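Local coordinates for Non-structural protein 3 (Porcine deltacoronavirus, PDB 6LN0), which probably serves the viral replication machinery, combining a macro domain with a papain-like protease domain that is thought to cut the viral polyprotein, at residues Ala327-Thr332 against Pro371-Gly376; Thr331-Asn336 against Val365-Thr370; Gly343-Ala348 against Lys375-Ile380. One frame throughout, in Å; residues are numbered along the deposited sequence.

Interaction 1 of 3, residues Ala327-Thr332 against Pro371-Gly376; sequences AFSATT and PQSGKG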
loop_
_atom_site.group_PDB
_atom_site.type_symbol
_atom_site.label_atom_id
_atom_site.label_comp_id
_atom_site.label_asym_id
_atom_site.label_seq_id
_atom_site.Cartn_x
_atom_site.Cartn_y
_atom_site.Cartn_z
ATOM N N ALA A 327 -8.727 -25.624 -26.501
ATOM C CA ALA A 327 -7.603 -26.400 -27.001
ATOM C C ALA A 327 -8.119 -27.325 -28.075
ATOM O O ALA A 327 -9.269 -27.772 -28.020
ATOM C CB ALA A 327 -6.922 -27.213 -25.892
ATOM N N PHE A 328 -7.262 -27.589 -29.055
ATOM C CA PHE A 328 -7.564 -28.530 -30.112
ATOM C C PHE A 328 -6.260 -29.103 -30.637
ATOM O O PHE A 328 -5.183 -28.534 -30.429
ATOM C CB PHE A 328 -8.378 -27.881 -31.242
ATOM C CG PHE A 328 -7.596 -26.925 -32.107
ATOM C CD1 PHE A 328 -6.974 -27.367 -33.269
ATOM C CD2 PHE A 328 -7.525 -25.574 -31.784
ATOM C CE1 PHE A 328 -6.266 -26.484 -34.076
ATOM C CE2 PHE A 328 -6.823 -24.674 -32.594
ATOM C CZ PHE A 328 -6.183 -25.130 -33.735
ATOM N N SER A 329 -6.375 -30.264 -31.280
ATOM C CA SER A 329 -5.305 -30.887 -32.040
ATOM C C SER A 329 -5.741 -31.035 -33.499
ATOM O O SER A 329 -6.941 -31.136 -33.790
ATOM C CB SER A 329 -4.950 -32.250 -31.443
ATOM O OG SER A 329 -5.977 -33.187 -31.748
ATOM N N ALA A 330 -4.763 -31.057 -34.416
ATOM C CA ALA A 330 -5.052 -31.123 -35.848
ATOM C C ALA A 330 -3.808 -31.539 -36.636
ATOM O O ALA A 330 -2.716 -31.682 -36.087
ATOM C CB ALA A 330 -5.581 -29.782 -36.361
ATOM N N THR A 331 -3.992 -31.734 -37.945
ATOM C CA THR A 331 -2.901 -31.987 -38.877
ATOM C C THR A 331 -2.864 -30.889 -39.934
ATOM O O THR A 331 -3.912 -30.358 -40.356
ATOM C CB THR A 331 -3.030 -33.359 -39.576
ATOM O OG1 THR A 331 -4.376 -33.547 -40.025
ATOM C CG2 THR A 331 -2.653 -34.505 -38.631
ATOM N N THR A 332 -1.661 -30.545 -40.368
ATOM C CA THR A 332 -1.560 -29.484 -41.359
ATOM C C THR A 332 -1.972 -29.996 -42.738
ATOM O O THR A 332 -1.900 -31.191 -43.035
ATOM C CB THR A 332 -0.136 -28.920 -41.397
ATOM O OG1 THR A 332 0.808 -29.969 -41.636
ATOM C CG2 THR A 332 0.216 -28.248 -40.073
ATOM N N PRO A 371 -8.985 -30.651 -38.079
ATOM C CA PRO A 371 -9.057 -30.874 -36.623
ATOM C C PRO A 371 -9.254 -32.337 -36.276
ATOM O O PRO A 371 -10.057 -33.028 -36.900
ATOM C CB PRO A 371 -10.280 -30.058 -36.193
ATOM C CG PRO A 371 -10.584 -29.143 -37.346
ATOM C CD PRO A 371 -10.026 -29.746 -38.583
ATOM N N GLN A 372 -8.548 -32.800 -35.239
ATOM C CA GLN A 372 -8.763 -34.142 -34.706
ATOM C C GLN A 372 -9.451 -34.162 -33.353
ATOM O O GLN A 372 -9.870 -35.243 -32.923
ATOM C CB GLN A 372 -7.439 -34.901 -34.565
ATOM C CG GLN A 372 -6.540 -34.752 -35.757
ATOM C CD GLN A 372 -7.091 -35.476 -36.981
ATOM O OE1 GLN A 372 -7.519 -36.639 -36.888
ATOM N NE2 GLN A 372 -7.070 -34.799 -38.133
ATOM N N SER A 373 -9.551 -33.024 -32.664
ATOM C CA SER A 373 -10.164 -32.941 -31.338
ATOM C C SER A 373 -10.422 -31.472 -31.020
ATOM O O SER A 373 -9.943 -30.579 -31.721
ATOM C CB SER A 373 -9.274 -33.595 -30.282
ATOM O OG SER A 373 -8.128 -32.801 -30.031
ATOM N N GLY A 374 -11.178 -31.224 -29.944
ATOM C CA GLY A 374 -11.620 -29.883 -29.610
ATOM C C GLY A 374 -12.924 -29.512 -30.306
ATOM O O GLY A 374 -13.404 -30.185 -31.225
ATOM N N LYS A 375 -13.506 -28.397 -29.868
ATOM C CA LYS A 375 -14.811 -27.973 -30.365
ATOM C C LYS A 375 -14.739 -26.847 -31.386
ATOM O O LYS A 375 -15.618 -26.746 -32.246
ATOM C CB LYS A 375 -15.703 -27.548 -29.191
ATOM C CG LYS A 375 -15.663 -28.534 -28.027
ATOM C CD LYS A 375 -16.690 -28.205 -26.953
ATOM C CE LYS A 375 -17.674 -29.369 -26.732
ATOM N NZ LYS A 375 -17.061 -30.637 -26.196
ATOM N N GLY A 376 -13.708 -26.017 -31.334
ATOM C CA GLY A 376 -13.526 -24.991 -32.336
ATOM C C GLY A 376 -12.266 -24.208 -32.050
ATOM O O GLY A 376 -11.468 -24.573 -31.187
#
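Gln372 lies over the backbone of Ser329 and Ala330, at the corner where the chain leaves strand 365-371. Its amide N donates to Ser329 O at 2.7 Å, nearly straight at the hydrogen (166°). The same oxygen takes a second, weak bond from Ser373 N, so two successive amides, one bonding strongly and one weakly, point at a single carbonyl where the chain turns. The Gln372 side chain bends at chi2 and lays its CG 3.9 Å from Ala330 CA. Its NE2 passes near the hydroxyl of Thr331, but its hydrogen bond goes to Thr370 O, which turns the amide back toward its own strand.

Ser329 meets Ser373 through the hydroxyls: the two OG atoms are 2.8 Å apart and hydrogen-bonded, with either able to donate. Both serines take nearly the same first torsion (chi1 73° in Ser329), which sets the two hydroxyls facing each other on the face of the sheet that both serines occupy. Phe328 touches the loop mainly through its root, CB lying 3.2 Å from Ser373 O, while the ring swings away to meet Phe369 with planes about 20° apart and Phe424 edge-to-face. Ala330 CB, in turn, rests 3.7 Å from Pro371 CA.

Polar atoms thus hold the side of the strand carrying Ser329, next to exposed Gln372 and Ser373, whereas Phe328 and Ala330 commit the other side to apolar packing. With one strong backbone bond, one weak one and a hydroxyl pair, the corner is fixed largely through Ser329.

Interaction 2 of 3, residues Thr331-Asn336 against Val365-Thr370; sequences TTACCN and VWTPFT. With ZN (zinc ion), chain B.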
loop_
_atom_site.group_PDB
_atom_site.type_symbol
_atom_site.label_atom_id
_atom_site.label_comp_id
_atom_site.label_asym_id
_atom_site.label_seq_id
_atom_site.Cartn_x
_atom_site.Cartn_y
_atom_site.Cartn_z
ATOM N N THR A 331 -3.992 -31.734 -37.945
ATOM C CA THR A 331 -2.901 -31.987 -38.877
ATOM C C THR A 331 -2.864 -30.889 -39.934
ATOM O O THR A 331 -3.912 -30.358 -40.356
ATOM C CB THR A 331 -3.030 -33.359 -39.576
ATOM O OG1 THR A 331 -4.376 -33.547 -40.025
ATOM C CG2 THR A 331 -2.653 -34.505 -38.631
ATOM N N THR A 332 -1.661 -30.545 -40.368
ATOM C CA THR A 332 -1.560 -29.484 -41.359
ATOM C C THR A 332 -1.972 -29.996 -42.738
ATOM O O THR A 332 -1.900 -31.191 -43.035
ATOM C CB THR A 332 -0.136 -28.920 -41.397
ATOM O OG1 THR A 332 0.808 -29.969 -41.636
ATOM C CG2 THR A 332 0.216 -28.248 -40.073
ATOM N N ALA A 333 -2.449 -29.083 -43.572
ATOM C CA ALA A 333 -2.729 -29.426 -44.960
ATOM C C ALA A 333 -1.451 -29.476 -45.786
ATOM O O ALA A 333 -1.354 -30.261 -46.734
ATOM C CB ALA A 333 -3.710 -28.428 -45.564
ATOM N N CYS A 334 -0.443 -28.701 -45.410
ATOM C CA CYS A 334 0.784 -28.656 -46.195
ATOM C C CYS A 334 1.592 -29.948 -46.064
ATOM O O CYS A 334 2.063 -30.489 -47.069
ATOM C CB CYS A 334 1.626 -27.459 -45.771
ATOM S SG CYS A 334 1.754 -27.319 -43.999
ATOM N N CYS A 335 1.769 -30.480 -44.848
ATOM C CA CYS A 335 2.599 -31.671 -44.716
ATOM C C CYS A 335 2.031 -32.740 -43.788
ATOM O O CYS A 335 2.753 -33.686 -43.461
ATOM C CB CYS A 335 4.003 -31.273 -44.220
ATOM S SG CYS A 335 4.076 -30.219 -42.760
ATOM N N ASN A 336 0.768 -32.645 -43.372
ATOM C CA ASN A 336 0.160 -33.617 -42.445
ATOM C C ASN A 336 1.017 -33.854 -41.194
ATOM O O ASN A 336 1.286 -34.991 -40.778
ATOM C CB ASN A 336 -0.147 -34.915 -43.179
ATOM C CG ASN A 336 -1.077 -34.671 -44.346
ATOM O OD1 ASN A 336 -0.629 -34.479 -45.481
ATOM N ND2 ASN A 336 -2.380 -34.600 -44.066
ATOM N N VAL A 365 4.854 -21.794 -44.298
ATOM C CA VAL A 365 3.634 -21.276 -44.904
ATOM C C VAL A 365 2.553 -21.208 -43.838
ATOM O O VAL A 365 2.582 -21.938 -42.844
ATOM C CB VAL A 365 3.120 -22.151 -46.076
ATOM C CG1 VAL A 365 3.988 -21.979 -47.285
ATOM C CG2 VAL A 365 3.088 -23.607 -45.657
ATOM N N TRP A 366 1.574 -20.337 -44.071
ATOM C CA TRP A 366 0.330 -20.308 -43.314
ATOM C C TRP A 366 -0.639 -21.282 -43.977
ATOM O O TRP A 366 -1.108 -21.039 -45.093
ATOM C CB TRP A 366 -0.227 -18.888 -43.258
ATOM C CG TRP A 366 0.592 -18.056 -42.340
ATOM C CD1 TRP A 366 1.658 -17.283 -42.678
ATOM C CD2 TRP A 366 0.452 -17.951 -40.904
ATOM N NE1 TRP A 366 2.187 -16.689 -41.553
ATOM C CE2 TRP A 366 1.466 -17.077 -40.452
ATOM C CE3 TRP A 366 -0.429 -18.508 -39.964
ATOM C CZ2 TRP A 366 1.631 -16.740 -39.084
ATOM C CZ3 TRP A 366 -0.268 -18.179 -38.603
ATOM C CH2 TRP A 366 0.757 -17.296 -38.180
ATOM N N THR A 367 -0.935 -22.395 -43.284
ATOM C CA THR A 367 -1.643 -23.535 -43.840
ATOM C C THR A 367 -2.999 -23.736 -43.182
ATOM O O THR A 367 -3.154 -23.468 -41.988
ATOM C CB THR A 367 -0.830 -24.813 -43.655
ATOM O OG1 THR A 367 -1.586 -25.915 -44.153
ATOM C CG2 THR A 367 -0.541 -25.055 -42.168
ATOM N N PRO A 368 -3.995 -24.211 -43.925
ATOM C CA PRO A 368 -5.199 -24.744 -43.274
ATOM C C PRO A 368 -4.909 -26.072 -42.587
ATOM O O PRO A 368 -3.804 -26.622 -42.712
ATOM C CB PRO A 368 -6.188 -24.907 -44.439
ATOM C CG PRO A 368 -5.637 -24.073 -45.536
ATOM C CD PRO A 368 -4.149 -24.161 -45.390
ATOM N N PHE A 369 -5.895 -26.617 -41.882
ATOM C CA PHE A 369 -5.613 -27.771 -41.040
ATOM C C PHE A 369 -6.883 -28.587 -40.831
ATOM O O PHE A 369 -8.000 -28.093 -40.992
ATOM C CB PHE A 369 -5.020 -27.332 -39.686
ATOM C CG PHE A 369 -5.877 -26.353 -38.933
ATOM C CD1 PHE A 369 -6.925 -26.788 -38.132
ATOM C CD2 PHE A 369 -5.606 -25.000 -38.989
ATOM C CE1 PHE A 369 -7.707 -25.881 -37.408
ATOM C CE2 PHE A 369 -6.380 -24.083 -38.266
ATOM C CZ PHE A 369 -7.423 -24.523 -37.472
ATOM N N THR A 370 -6.701 -29.835 -40.433
ATOM C CA THR A 370 -7.851 -30.717 -40.249
ATOM C C THR A 370 -7.947 -31.098 -38.784
ATOM O O THR A 370 -7.047 -31.785 -38.265
ATOM C CB THR A 370 -7.742 -31.957 -41.133
ATOM O OG1 THR A 370 -7.673 -31.553 -42.520
ATOM C CG2 THR A 370 -8.938 -32.842 -40.909
HETATM ZN ZN ZN B . 3.804 -28.053 -43.388
#
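A side chain that does not bind the metal, Thr367, lies against the zinc-binding Cys334 and also reaches the turn that presents it. Thr367 CB and Cys334 SG are 3.6 Å apart, and CG2 of the threonine fills in beside the same sulfur. With its hydroxyl anti to the backbone N (chi1 177°), Thr367 brings OG1 under the turn, where it accepts a weak bond from Cys334 N at 3.3 Å. The same hydroxyl donates to Pro368 O at 2.7 Å, in the carbonyl plane and on a lone pair. Pro368 O also accepts from Ala333 N (2.9 Å), so one carbonyl serves both the turn and the threonine that supports it.

The turn itself is drawn together by Thr332, whose OG1 accepts from Thr337 N and, weakly, from Cys335 N. Methyl to methyl, Thr332 CG2 meets Thr367 CG2 at 3.9 Å, the two side chains crossing at about a right angle. Val365 adds an apolar contact through CG2, which packs on Cys334 CB. Farther from the metal, Thr331 and Thr370 form an antiparallel hydrogen-bonded pair, the bond from Thr370 N to Thr331 O measuring 2.8 Å. Phe369, paired with Thr332, sends its ring toward Phe339 and Ile345.

Cys334 and Cys335 each bind zinc through SG at 2.3 Å, and Cys360 and Cys363 complete the site. The four-cysteine zinc site is held between the tips of two beta hairpins at the end of a sheet, as in the fingers subdomain of coronavirus papain-like proteases.

Interaction 3 of 3, residues Gly343-Ala348 against Lys375-Ile380; sequences GVISVA and KGAVAI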
loop_
_atom_site.group_PDB
_atom_site.type_symbol
_atom_site.label_atom_id
_atom_site.label_comp_id
_atom_site.label_asym_id
_atom_site.label_seq_id
_atom_site.Cartn_x
_atom_site.Cartn_y
_atom_site.Cartn_z
ATOM N N GLY A 343 -5.463 -21.758 -26.598
ATOM C CA GLY A 343 -5.646 -20.332 -26.790
ATOM C C GLY A 343 -6.121 -20.013 -28.199
ATOM O O GLY A 343 -6.460 -20.899 -29.008
ATOM N N VAL A 344 -6.134 -18.715 -28.499
ATOM C CA VAL A 344 -6.517 -18.256 -29.821
ATOM C C VAL A 344 -5.379 -18.512 -30.804
ATOM O O VAL A 344 -4.218 -18.634 -30.426
ATOM C CB VAL A 344 -6.895 -16.761 -29.801
ATOM C CG1 VAL A 344 -8.023 -16.480 -28.833
ATOM C CG2 VAL A 344 -5.675 -15.942 -29.462
ATOM N N ILE A 345 -5.721 -18.584 -32.095
ATOM C CA ILE A 345 -4.717 -18.596 -33.147
ATOM C C ILE A 345 -4.460 -17.173 -33.593
ATOM O O ILE A 345 -5.381 -16.450 -33.982
ATOM C CB ILE A 345 -5.157 -19.439 -34.346
ATOM C CG1 ILE A 345 -5.751 -20.770 -33.913
ATOM C CG2 ILE A 345 -3.970 -19.634 -35.276
ATOM C CD1 ILE A 345 -6.273 -21.569 -35.128
ATOM N N SER A 346 -3.215 -16.787 -33.597
ATOM C CA SER A 346 -2.825 -15.448 -33.992
ATOM C C SER A 346 -2.307 -15.579 -35.424
ATOM O O SER A 346 -1.152 -15.943 -35.645
ATOM C CB SER A 346 -1.796 -14.897 -33.005
ATOM O OG SER A 346 -0.933 -13.961 -33.615
ATOM N N VAL A 347 -3.178 -15.336 -36.401
ATOM C CA VAL A 347 -2.832 -15.559 -37.807
ATOM C C VAL A 347 -2.190 -14.258 -38.274
ATOM O O VAL A 347 -2.866 -13.305 -38.667
ATOM C CB VAL A 347 -4.039 -15.947 -38.654
ATOM C CG1 VAL A 347 -3.581 -16.332 -40.063
ATOM C CG2 VAL A 347 -4.844 -17.053 -37.988
ATOM N N ALA A 348 -0.864 -14.210 -38.199
ATOM C CA ALA A 348 -0.162 -12.954 -38.421
ATOM C C ALA A 348 -0.146 -12.559 -39.896
ATOM O O ALA A 348 0.030 -11.382 -40.221
ATOM C CB ALA A 348 1.258 -13.063 -37.850
ATOM N N LYS A 375 -13.506 -28.397 -29.868
ATOM C CA LYS A 375 -14.811 -27.973 -30.365
ATOM C C LYS A 375 -14.739 -26.847 -31.386
ATOM O O LYS A 375 -15.618 -26.746 -32.246
ATOM C CB LYS A 375 -15.703 -27.548 -29.191
ATOM C CG LYS A 375 -15.663 -28.534 -28.027
ATOM C CD LYS A 375 -16.690 -28.205 -26.953
ATOM C CE LYS A 375 -17.674 -29.369 -26.732
ATOM N NZ LYS A 375 -17.061 -30.637 -26.196
ATOM N N GLY A 376 -13.708 -26.017 -31.334
ATOM C CA GLY A 376 -13.526 -24.991 -32.336
ATOM C C GLY A 376 -12.266 -24.208 -32.050
ATOM O O GLY A 376 -11.468 -24.573 -31.187
ATOM N N ALA A 377 -12.097 -23.109 -32.777
ATOM C CA ALA A 377 -10.927 -22.272 -32.575
ATOM C C ALA A 377 -11.272 -20.832 -32.916
ATOM O O ALA A 377 -12.040 -20.582 -33.848
ATOM C CB ALA A 377 -9.750 -22.754 -33.426
ATOM N N VAL A 378 -10.722 -19.893 -32.138
ATOM C CA VAL A 378 -10.796 -18.467 -32.429
ATOM C C VAL A 378 -9.528 -18.069 -33.153
ATOM O O VAL A 378 -8.430 -18.448 -32.740
ATOM C CB VAL A 378 -10.960 -17.624 -31.151
ATOM C CG1 VAL A 378 -10.723 -16.148 -31.462
ATOM C CG2 VAL A 378 -12.328 -17.837 -30.548
ATOM N N ALA A 379 -9.665 -17.286 -34.218
ATOM C CA ALA A 379 -8.524 -16.777 -34.963
ATOM C C ALA A 379 -8.552 -15.263 -34.909
ATOM O O ALA A 379 -9.626 -14.660 -34.945
ATOM C CB ALA A 379 -8.550 -17.248 -36.425
ATOM N N ILE A 380 -7.381 -14.649 -34.800
ATOM C CA ILE A 380 -7.286 -13.198 -34.780
ATOM C C ILE A 380 -6.316 -12.769 -35.860
ATOM O O ILE A 380 -5.310 -13.436 -36.122
ATOM C CB ILE A 380 -6.870 -12.603 -33.406
ATOM C CG1 ILE A 380 -5.605 -13.244 -32.854
ATOM C CG2 ILE A 380 -8.021 -12.667 -32.400
ATOM C CD1 ILE A 380 -4.994 -12.418 -31.687
#
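Val344 and Val378 run alongside one another and touch through their CG1 methyls at 3.8 Å. Helix 313-322 covers this pair, Val321 reaching both valines. Ile380 extends the patch: its first torsion (chi1 52°) turns CG1 over the neighbouring backbone, 3.7 Å from Ser346 CA, and lets CD1 approach Val344 CG2. On the other face Ile345 CD1 meets Ala377 CB at 4.0 Å, and Val347 CG2 comes equally close to Ala379 CB. Here an isoleucine and a valine of one segment each meet an alanine of the other, and strand 416-423 flanks Ala379 through Thr420 and His422.

Between the two apolar faces runs a parallel backbone ladder. Ile345 brackets Ala379, giving its N to Val378 O (2.8 Å) and taking Ile380 N on its own O (2.8 Å), before Val347 N returns to Ile380 O at 2.9 Å. Ser346, within the ladder on the face shared with Ile380, is exposed, whereas at the beginning His341 NE2 binds Val344 O.

Strand 376-383 goes on to pair antiparallel with strand 416-423, so this parallel step joins the sheet of the zinc-bearing hairpins to the strands beyond. It is consistent with the passage from fingers to palm in the papain-like protease fold.

From the N-terminal side, strand 327-332 enters interactions 1 and 2, which share Thr331 and Thr332. Interaction 2 closes the shorter loop, from 331-336 to 365-370, and lies within the longer one that interaction 1 closes at 371-376. Interaction 3 crosses both: it starts at 343-348, inside those loops, and ends at 375-380, beyond the close of interaction 2 and overlapping that of interaction 1 at Lys375 and Gly376. Phe328, Ile345, Phe369 and Ala377 pack together where the three contacts meet, and Trp366 reaches across to Val347. Together they tie the zinc end of the sheet, through strands 338-346 and 376-383, to strand 416-423.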